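Local coordinates for protein beta chain (Acipenser persicus, PDB 6IYH) that binds haem in a globin fold and is probably the beta subunit of a four-chain haemoglobin that carries oxygen in sturgeon blood, at residues V135-S138 with A139-E143; V19-V22 with G23-L27; I47-A50 with A51-A54. One frame throughout, in Å; residues are numbered along the deposited sequence.

Contact 1. Residues V135-S138 with A139-E143; sequences VIIS and ALSKE. With HEM (protoporphyrin IX containing Fe), chain D.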
ATOM      1  N   VAL B 135      -0.126  14.212   7.414  1.00 14.43           N
ATOM      2  CA  VAL B 135      -0.520  15.421   6.747  1.00 15.56           C
ATOM      3  C   VAL B 135       0.552  15.839   5.739  1.00 14.19           C
ATOM      4  O   VAL B 135       0.229  16.250   4.668  1.00 14.46           O
ATOM      5  CB  VAL B 135      -0.770  16.536   7.781  1.00 16.07           C
ATOM      6  CG1 VAL B 135      -0.854  17.881   7.106  1.00 16.36           C
ATOM      7  CG2 VAL B 135      -2.039  16.222   8.574  1.00 16.52           C
ATOM      8  N   ILE B 136       1.831  15.631   6.104  1.00 15.02           N
ATOM      9  CA  ILE B 136       2.937  15.909   5.164  1.00 15.34           C
ATOM     10  C   ILE B 136       2.856  14.970   3.939  1.00 14.65           C
ATOM     11  O   ILE B 136       3.030  15.398   2.786  1.00 13.50           O
ATOM     12  CB  ILE B 136       4.318  15.820   5.859  1.00 14.47           C
ATOM     13  CG1 ILE B 136       4.503  17.015   6.816  1.00 15.55           C
ATOM     14  CG2 ILE B 136       5.434  15.768   4.839  1.00 14.90           C
ATOM     15  CD1 ILE B 136       5.592  16.839   7.872  1.00 15.91           C
ATOM     16  N   ILE B 137       2.630  13.686   4.207  1.00 14.80           N
ATOM     17  CA  ILE B 137       2.538  12.724   3.116  1.00 15.72           C
ATOM     18  C   ILE B 137       1.405  13.059   2.137  1.00 15.86           C
ATOM     19  O   ILE B 137       1.558  12.998   0.908  1.00 14.71           O
ATOM     20  CB  ILE B 137       2.358  11.330   3.682  1.00 18.24           C
ATOM     21  CG1 ILE B 137       3.657  10.877   4.332  1.00 18.08           C
ATOM     22  CG2 ILE B 137       1.940  10.338   2.603  1.00 20.55           C
ATOM     23  CD1 ILE B 137       3.472   9.785   5.330  1.00 18.81           C
ATOM     24  N   SER B 138       0.278  13.364   2.702  1.00 16.90           N
ATOM     25  CA  SER B 138      -0.874  13.718   1.909  1.00 18.19           C
ATOM     26  C   SER B 138      -0.530  14.981   1.063  1.00 18.60           C
ATOM     27  O   SER B 138      -0.846  15.048  -0.148  1.00 18.50           O
ATOM     28  CB  SER B 138      -2.083  13.889   2.819  1.00 19.98           C
ATOM     29  OG  SER B 138      -3.121  14.438   2.034  1.00 22.84           O
ATOM     30  N   ALA B 139       0.074  15.998   1.685  1.00 18.17           N
ATOM     31  CA  ALA B 139       0.475  17.207   0.935  1.00 19.96           C
ATOM     32  C   ALA B 139       1.458  16.919  -0.212  1.00 20.22           C
ATOM     33  O   ALA B 139       1.363  17.527  -1.318  1.00 17.96           O
ATOM     34  CB  ALA B 139       1.048  18.230   1.863  1.00 19.70           C
ATOM     35  N   LEU B 140       2.428  16.003   0.028  1.00 17.09           N
ATOM     36  CA  LEU B 140       3.379  15.650  -0.998  1.00 19.93           C
ATOM     37  C   LEU B 140       2.780  14.818  -2.116  1.00 19.50           C
ATOM     38  O   LEU B 140       3.251  14.939  -3.224  1.00 21.10           O
ATOM     39  CB  LEU B 140       4.584  14.886  -0.401  1.00 20.37           C
ATOM     40  CG  LEU B 140       5.477  15.825   0.381  1.00 22.13           C
ATOM     41  CD1 LEU B 140       6.513  15.025   1.139  1.00 23.69           C
ATOM     42  CD2 LEU B 140       6.188  16.784  -0.577  1.00 23.89           C
ATOM     43  N   SER B 141       1.785  14.002  -1.793  1.00 20.80           N
ATOM     44  CA  SER B 141       1.052  13.142  -2.775  1.00 24.29           C
ATOM     45  C   SER B 141       0.005  13.936  -3.615  1.00 26.38           C
ATOM     46  O   SER B 141      -0.470  13.498  -4.659  1.00 32.15           O
ATOM     47  CB  SER B 141       0.396  12.005  -2.022  1.00 24.45           C
ATOM     48  OG  SER B 141       1.377  11.290  -1.270  1.00 27.26           O
ATOM     49  N   LYS B 142      -0.323  15.161  -3.219  1.00 29.33           N
ATOM     50  CA  LYS B 142      -1.538  15.812  -3.748  1.00 31.87           C
ATOM     51  C   LYS B 142      -1.426  16.187  -5.220  1.00 34.63           C
ATOM     52  O   LYS B 142      -2.356  15.950  -6.024  1.00 36.87           O
ATOM     53  CB  LYS B 142      -1.892  17.067  -2.929  1.00 33.43           C
ATOM     54  CG  LYS B 142      -3.223  17.625  -3.363  1.00 38.60           C
ATOM     55  CD  LYS B 142      -3.659  18.766  -2.499  1.00 44.27           C
ATOM     56  CE  LYS B 142      -5.150  18.983  -2.694  1.00 45.93           C
ATOM     57  NZ  LYS B 142      -5.503  20.380  -2.328  1.00 48.13           N
ATOM     58  N   GLU B 143      -0.291  16.764  -5.603  1.00 33.69           N
ATOM     59  CA  GLU B 143      -0.114  17.243  -7.009  1.00 37.16           C
ATOM     60  C   GLU B 143       0.269  16.056  -7.936  1.00 42.16           C
ATOM     61  O   GLU B 143       0.649  16.260  -9.114  1.00 43.11           O
ATOM     62  CB  GLU B 143       0.866  18.397  -7.110  1.00 35.62           C
ATOM     63  CG  GLU B 143       0.651  19.462  -6.021  1.00 38.94           C
ATOM     64  CD  GLU B 143      -0.662  20.222  -6.089  1.00 43.35           C
ATOM     65  OE1 GLU B 143      -1.242  20.511  -5.001  1.00 43.75           O
ATOM     66  OE2 GLU B 143      -1.072  20.577  -7.211  1.00 40.98           O
TER
HETATM   67  CHA HEM D 201      14.480  16.981  -3.090  1.00 14.89           C
HETATM   68  CHB HEM D 201      11.569  17.411   0.703  1.00 14.80           C
HETATM   69  CHC HEM D 201      10.609  12.660   0.397  1.00 13.42           C
HETATM   70  CHD HEM D 201      13.421  12.311  -3.505  1.00 14.55           C
HETATM   71  C1A HEM D 201      13.728  17.471  -2.048  1.00 14.35           C
HETATM   72  C2A HEM D 201      13.850  18.817  -1.581  1.00 16.02           C
HETATM   73  C3A HEM D 201      13.068  18.935  -0.522  1.00 16.50           C
HETATM   74  C4A HEM D 201      12.466  17.671  -0.279  1.00 15.65           C
HETATM   75  CMA HEM D 201      12.856  20.197   0.316  1.00 18.58           C
HETATM   76  CAA HEM D 201      14.682  19.939  -2.175  1.00 19.40           C
HETATM   77  CBA HEM D 201      13.808  20.750  -3.128  1.00 20.98           C
HETATM   78  CGA HEM D 201      14.517  21.933  -3.773  1.00 30.59           C
HETATM   79  O1A HEM D 201      15.455  21.779  -4.581  1.00 32.49           O
HETATM   80  O2A HEM D 201      14.154  23.096  -3.519  1.00 27.91           O
HETATM   81  C1B HEM D 201      11.046  16.128   0.971  1.00 14.52           C
HETATM   82  C2B HEM D 201      10.125  15.833   2.034  1.00 14.48           C
HETATM   83  C3B HEM D 201       9.929  14.484   1.980  1.00 14.39           C
HETATM   84  C4B HEM D 201      10.622  13.995   0.795  1.00 14.04           C
HETATM   85  CMB HEM D 201       9.566  16.745   3.139  1.00 14.31           C
HETATM   86  CAB HEM D 201       9.120  13.567   2.811  1.00 17.37           C
HETATM   87  CBB HEM D 201       8.658  13.887   4.033  1.00 23.46           C
HETATM   88  C1C HEM D 201      11.318  12.092  -0.635  1.00 13.24           C
HETATM   89  C2C HEM D 201      11.338  10.708  -1.052  1.00 12.21           C
HETATM   90  C3C HEM D 201      12.139  10.623  -2.182  1.00 12.93           C
HETATM   91  C4C HEM D 201      12.553  11.989  -2.512  1.00 14.33           C
HETATM   92  CMC HEM D 201      10.733   9.645  -0.205  1.00 13.26           C
HETATM   93  CAC HEM D 201      12.593   9.448  -2.966  1.00 16.16           C
HETATM   94  CBC HEM D 201      12.367   8.203  -2.521  1.00 18.60           C
HETATM   95  C1D HEM D 201      13.988  13.591  -3.640  1.00 14.43           C
HETATM   96  C2D HEM D 201      15.003  13.856  -4.645  1.00 15.70           C
HETATM   97  C3D HEM D 201      15.283  15.165  -4.588  1.00 16.85           C
HETATM   98  C4D HEM D 201      14.446  15.639  -3.484  1.00 14.86           C
HETATM   99  CMD HEM D 201      15.549  12.855  -5.667  1.00 15.99           C
HETATM  100  CAD HEM D 201      16.303  15.953  -5.398  1.00 21.24           C
HETATM  101  CBD HEM D 201      17.667  15.608  -4.732  1.00 26.93           C
HETATM  102  CGD HEM D 201      18.906  16.275  -5.309  1.00 32.00           C
HETATM  103  O1D HEM D 201      19.304  17.376  -4.887  1.00 40.77           O
HETATM  104  O2D HEM D 201      19.572  15.671  -6.146  1.00 32.12           O
HETATM  105  NA  HEM D 201      12.899  16.802  -1.250  1.00 13.48           N
HETATM  106  NB  HEM D 201      11.250  15.030   0.208  1.00 14.04           N
HETATM  107  NC  HEM D 201      12.029  12.817  -1.581  1.00 12.87           N
HETATM  108  ND  HEM D 201      13.606  14.679  -2.926  1.00 13.20           N
HETATM  109 FE   HEM D 201      12.444  14.858  -1.438  1.00 14.44          FE
HETATM  110  O   HOH W   1      13.994  14.241  -0.192  1.00 14.05           O

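Contact 2. Residues V19-V22 with G23-L27; sequences VESV and GAQAL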
ATOM      1  N   VAL B  19      18.188  19.047  13.351  1.00 12.38           N
ATOM      2  CA  VAL B  19      17.699  18.662  11.997  1.00 12.58           C
ATOM      3  C   VAL B  19      18.794  17.990  11.191  1.00 12.90           C
ATOM      4  O   VAL B  19      18.511  17.159  10.314  1.00 12.50           O
ATOM      5  CB  VAL B  19      17.116  19.866  11.217  1.00 12.89           C
ATOM      6  CG1 VAL B  19      15.873  20.417  11.867  1.00 13.07           C
ATOM      7  CG2 VAL B  19      18.120  21.020  11.095  1.00 13.86           C
ATOM      8  N   GLU B  20      20.054  18.239  11.504  1.00 13.81           N
ATOM      9  CA  GLU B  20      21.165  17.555  10.824  1.00 14.86           C
ATOM     10  C   GLU B  20      21.259  16.072  11.214  1.00 14.35           C
ATOM     11  O   GLU B  20      21.309  15.162  10.359  1.00 15.31           O
ATOM     12  CB  GLU B  20      22.495  18.220  11.209  1.00 18.39           C
ATOM     13  CG  GLU B  20      22.658  19.547  10.534  1.00 23.06           C
ATOM     14  CD  GLU B  20      23.882  20.321  10.991  1.00 30.51           C
ATOM     15  OE1 GLU B  20      24.875  19.695  11.421  1.00 39.24           O
ATOM     16  OE2 GLU B  20      23.807  21.534  10.925  1.00 34.08           O
ATOM     17  N   SER B  21      21.226  15.819  12.507  1.00 12.17           N
ATOM     18  CA  SER B  21      21.295  14.502  12.999  1.00 11.92           C
ATOM     19  C   SER B  21      20.054  13.668  12.699  1.00 11.69           C
ATOM     20  O   SER B  21      20.161  12.569  12.171  1.00 10.27           O
ATOM     21  CB  SER B  21      21.581  14.544  14.466  0.50 13.19           C
ATOM     22  OG  SER B  21      21.600  13.253  15.042  0.50 17.09           O
ATOM     23  N   VAL B  22      18.891  14.175  13.034  1.00 10.70           N
ATOM     24  CA  VAL B  22      17.647  13.455  12.781  1.00  9.92           C
ATOM     25  C   VAL B  22      17.421  13.312  11.278  1.00 10.48           C
ATOM     26  O   VAL B  22      17.040  12.268  10.809  1.00  9.05           O
ATOM     27  CB  VAL B  22      16.447  14.169  13.444  1.00 10.67           C
ATOM     28  CG1 VAL B  22      15.071  13.702  12.959  1.00 11.44           C
ATOM     29  CG2 VAL B  22      16.628  14.015  14.952  1.00 11.37           C
ATOM     30  N   GLY B  23      17.711  14.333  10.514  1.00  9.28           N
ATOM     31  CA  GLY B  23      17.468  14.296   9.063  1.00 10.87           C
ATOM     32  C   GLY B  23      18.438  13.319   8.395  1.00 10.52           C
ATOM     33  O   GLY B  23      17.986  12.495   7.585  1.00 10.19           O
ATOM     34  N   ALA B  24      19.719  13.354   8.741  1.00 10.27           N
ATOM     35  CA  ALA B  24      20.667  12.383   8.216  1.00 10.44           C
ATOM     36  C   ALA B  24      20.226  10.952   8.584  1.00 11.22           C
ATOM     37  O   ALA B  24      20.244  10.008   7.735  1.00 10.63           O
ATOM     38  CB  ALA B  24      22.084  12.632   8.720  1.00 10.91           C
ATOM     39  N   GLN B  25      19.904  10.738   9.857  1.00 10.74           N
ATOM     40  CA  GLN B  25      19.500   9.370  10.338  1.00 10.78           C
ATOM     41  C   GLN B  25      18.282   8.852   9.597  1.00  9.79           C
ATOM     42  O   GLN B  25      18.263   7.653   9.220  1.00  9.81           O
ATOM     43  CB  GLN B  25      19.265   9.295  11.802  1.00 13.20           C
ATOM     44  CG  GLN B  25      20.528   9.507  12.569  1.00 17.09           C
ATOM     45  CD  GLN B  25      20.330   9.532  14.066  1.00 26.19           C
ATOM     46  OE1 GLN B  25      19.446   8.829  14.615  1.00 33.51           O
ATOM     47  NE2 GLN B  25      21.270  10.200  14.761  1.00 31.18           N
ATOM     48  N   ALA B  26      17.273   9.716   9.391  1.00  8.95           N
ATOM     49  CA  ALA B  26      16.097   9.336   8.715  1.00  9.48           C
ATOM     50  C   ALA B  26      16.354   8.982   7.236  1.00  9.30           C
ATOM     51  O   ALA B  26      15.850   7.903   6.743  1.00  8.85           O
ATOM     52  CB  ALA B  26      15.005  10.452   8.796  1.00  9.56           C
ATOM     53  N   LEU B  27      17.154   9.801   6.549  1.00  8.63           N
ATOM     54  CA  LEU B  27      17.408   9.468   5.136  1.00  8.67           C
ATOM     55  C   LEU B  27      18.310   8.232   4.999  1.00  8.86           C
ATOM     56  O   LEU B  27      18.152   7.462   4.044  1.00  9.86           O
ATOM     57  CB  LEU B  27      18.055  10.660   4.447  1.00  9.81           C
ATOM     58  CG  LEU B  27      18.228  10.499   2.951  1.00 10.63           C
ATOM     59  CD1 LEU B  27      16.967  10.175   2.241  1.00 10.90           C
ATOM     60  CD2 LEU B  27      18.814  11.804   2.351  1.00 10.97           C
TER

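Contact 3. Residues I47-A50 with A51-A54; sequences ISDA and AAIA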
ATOM      1  N   ILE B  47      25.873   5.143  -3.005  1.00 18.37           N
ATOM      2  CA  ILE B  47      24.933   4.965  -1.904  1.00 17.96           C
ATOM      3  C   ILE B  47      24.402   3.549  -1.940  1.00 20.70           C
ATOM      4  O   ILE B  47      23.216   3.327  -1.609  1.00 21.00           O
ATOM      5  CB  ILE B  47      23.814   6.005  -1.924  1.00 16.14           C
ATOM      6  CG1 ILE B  47      23.139   6.037  -3.280  1.00 17.41           C
ATOM      7  CG2 ILE B  47      24.387   7.406  -1.624  1.00 17.00           C
ATOM      8  CD1 ILE B  47      21.931   6.945  -3.414  1.00 15.18           C
ATOM      9  N   SER B  48      25.264   2.576  -2.285  1.00 22.62           N
ATOM     10  CA  SER B  48      24.802   1.211  -2.542  1.00 24.24           C
ATOM     11  C   SER B  48      25.001   0.258  -1.377  1.00 27.44           C
ATOM     12  O   SER B  48      24.648  -0.901  -1.526  1.00 27.62           O
ATOM     13  CB  SER B  48      25.532   0.611  -3.755  1.00 26.72           C
ATOM     14  OG  SER B  48      26.885   0.409  -3.414  1.00 29.59           O
ATOM     15  N   ASP B  49      25.613   0.668  -0.262  1.00 23.10           N
ATOM     16  CA  ASP B  49      25.721  -0.167   0.906  1.00 24.65           C
ATOM     17  C   ASP B  49      25.661   0.677   2.156  1.00 22.14           C
ATOM     18  O   ASP B  49      25.888   1.898   2.080  1.00 20.52           O
ATOM     19  CB  ASP B  49      26.999  -1.006   0.899  1.00 25.64           C
ATOM     20  CG  ASP B  49      28.269  -0.182   0.932  1.00 27.05           C
ATOM     21  OD1 ASP B  49      28.717   0.223   2.029  1.00 26.04           O
ATOM     22  OD2 ASP B  49      28.813   0.005  -0.181  1.00 31.57           O
ATOM     23  N   ALA B  50      25.301   0.044   3.275  1.00 19.59           N
ATOM     24  CA  ALA B  50      25.049   0.776   4.532  1.00 17.18           C
ATOM     25  C   ALA B  50      26.148   1.695   5.017  1.00 19.09           C
ATOM     26  O   ALA B  50      25.911   2.825   5.524  1.00 16.03           O
ATOM     27  CB  ALA B  50      24.652  -0.232   5.647  1.00 19.87           C
ATOM     28  N   ALA B  51      27.379   1.216   4.927  1.00 19.88           N
ATOM     29  CA  ALA B  51      28.469   1.979   5.453  1.00 21.80           C
ATOM     30  C   ALA B  51      28.699   3.229   4.567  1.00 18.26           C
ATOM     31  O   ALA B  51      28.897   4.384   5.117  1.00 18.92           O
ATOM     32  CB  ALA B  51      29.743   1.102   5.486  1.00 22.88           C
ATOM     33  N   ALA B  52      28.621   3.004   3.265  1.00 18.27           N
ATOM     34  CA  ALA B  52      28.781   4.120   2.282  1.00 18.41           C
ATOM     35  C   ALA B  52      27.684   5.187   2.433  1.00 17.23           C
ATOM     36  O   ALA B  52      27.930   6.382   2.414  1.00 17.69           O
ATOM     37  CB  ALA B  52      28.778   3.576   0.891  1.00 20.66           C
ATOM     38  N   ILE B  53      26.451   4.721   2.632  1.00 14.65           N
ATOM     39  CA  ILE B  53      25.314   5.612   2.851  1.00 14.71           C
ATOM     40  C   ILE B  53      25.512   6.421   4.109  1.00 13.38           C
ATOM     41  O   ILE B  53      25.407   7.688   4.114  1.00 12.17           O
ATOM     42  CB  ILE B  53      24.008   4.809   2.913  1.00 14.38           C
ATOM     43  CG1 ILE B  53      23.637   4.212   1.522  1.00 15.64           C
ATOM     44  CG2 ILE B  53      22.896   5.675   3.443  1.00 13.85           C
ATOM     45  CD1 ILE B  53      22.628   3.083   1.552  1.00 16.01           C
ATOM     46  N   ALA B  54      25.817   5.734   5.219  1.00 15.65           N
ATOM     47  CA  ALA B  54      25.912   6.408   6.512  1.00 15.50           C
ATOM     48  C   ALA B  54      27.001   7.408   6.589  1.00 16.57           C
ATOM     49  O   ALA B  54      26.894   8.381   7.269  1.00 15.08           O
ATOM     50  CB  ALA B  54      26.096   5.354   7.618  1.00 18.28           C
TER

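Contact 1. Residues V135-S138 with A139-E143
Ile136 and Leu140, one helical turn apart, lie side by side and point the same way. CG2 of Ile136 meets CD1 of Leu140 at 3.9 Å. Both branches also reach the haem. Leu140 CD1 sits 3.4 Å from CAB, at the root of a vinyl group, and Ile136 CG2 touches the vinyl end CBB at 3.8 Å. In Ile136 the CG2 methyl is the branch set opposite the backbone N, and this turns it to the haem and Leu140. The pair belongs to helix 123-142, the last helix of the globin fold, and forms part of the haem pocket wall. Phe84 packs against both residues and Ala139. Their backbones are joined by Leu140 N giving to Ile136 O at 2.9 Å. Ser141, one turn beyond Ile137, turns its hydroxyl back to the preceding turn. Its OG donates to Ile137 O at 2.8 Å, from above the carbonyl plane. Ser141 N binds the same oxygen at 2.9 Å, from the opposite face. Two donors thus grip one carbonyl near the helix end. With an alanine here, Ile137 O is likely to lose its hydroxyl donor, and the place beside Ile137 CG2 would be less filled. Phe102 of helix 100-117 packs against Ile137, Leu140 and Ser141.

Contact 2. Residues V19-V22 with G23-L27
Val19 to Leu27 form the first turns of helix 19-33, where Gly23, Ala24, Gln25 and Ala26 each give their N-H to the carbonyl four residues back. The first of these bonds is the most bent: Gly23 N meets Val19 O at 2.9 Å, with an N-H...O angle of 137°. By Gln25 N to Ser21 O the angle has opened to 162°.

The side chain of Gln25 reaches back to Ser21. Gln25 has CG set opposite its own carbonyl carbon (chi1 -67°), and the chain runs on extended. This lays the side chain back along the preceding turn. CG then passes 3.1 Å from Ser21 O. The amide nitrogen NE2 comes within 3.1 Å of Ser21 OG, but this holds for one of two serine conformers and is tentative. Ala24 CB sits 3.1 Å from Glu20 O. Ala26 CB touches Val22 O at 3.4 Å. Ala24 packs on His60 of helix 57-75, and Ala26 on Phe105 of helix 100-117. Val22 turns to Leu109 and Val112 of helix 100-117, and Gln25 also touches Val112. At the start of the helix, Asn18 OD1 accepts from Ser21 N. Glu20 points away from the next turn, and its OE2 forms a salt bridge with Lys64 of helix 57-75.

The chemistry differs between the two neighbouring helices. Apolar Val22 and Ala26 pack on helix 100-117, and Gln25 joins them through Val112. Glu20 ties the first turn to helix 57-75 by charge. The negative charge of Glu20 in the first turn is likely to suit the positive end of the helix dipole as well as Lys64.

Contact 3. Residues I47-A50 with A51-A54
Asp49 closes the start of helix 50-55 by accepting from Ala52 N with its carboxylate oxygen OD1, at 3.0 Å. The N-H comes to OD1 from above the carboxylate plane, and the bond is nearly straight at 162°. A chi1 of 63° tucks CG between the backbone N and the carbonyl carbon of Asp49, which brings the carboxylate back over the first turn. The backbone adds a second hold: Ile53 N gives to Asp49 O at 2.9 Å.

The tight part lies around Ile53, which is buried. Its side chain bends back towards the loop, and CD1 comes to 3.2 Å from Ile47 O. CG1 of Ile53 rests on CB of Ile47 at 3.9 Å. Val28, Leu31 and Val32 of helix 19-33 close over Ile53, and Phe41 packs on Ile47. Ile53 thus joins the loop at Ile47 to helix 19-33.

The other side is looser. Ala51 and Ala54 are exposed and have methyl side chains. Ala54 N still bonds to Ala50 O, and the carbonyl oxygen of Ala54 bonds to His60. Ser48 is exposed too, and its OG bonds to Asn46 rather than to the helix. Within the two segments, Asp49 OD2 lies nearest the methyl CB of Ala52, at 3.7 Å. Ala50 also packs on an acidic side chain of another chain of the assembly.

The aspartate before the first turn, bonded to the N-H three residues on, is a classic N-cap. Here it starts the short helix that precedes helix 57-75 in this globin.

Contact 2 comes first along the chain, then contact 3, then contact 1. Contact 2 begins helix 19-33 and contact 3 begins helix 50-55, the next helix in the chain. Their centres are about 15 Å apart, on the same side of the chain's centre. Residues further along helix 19-33 cover the buried face of contact 3. Contact 1 lies near the end of helix 123-142, across the chain's centre from both, with centres about 20 Å from contact 2 and 28 Å from contact 3. Contact 1 touches the haem directly, whereas Ala26 and Ile47 have side chains about 9 Å from it. Helix 100-117 packs against both contact 1 and contact 2, linking them through the all-helical globin fold.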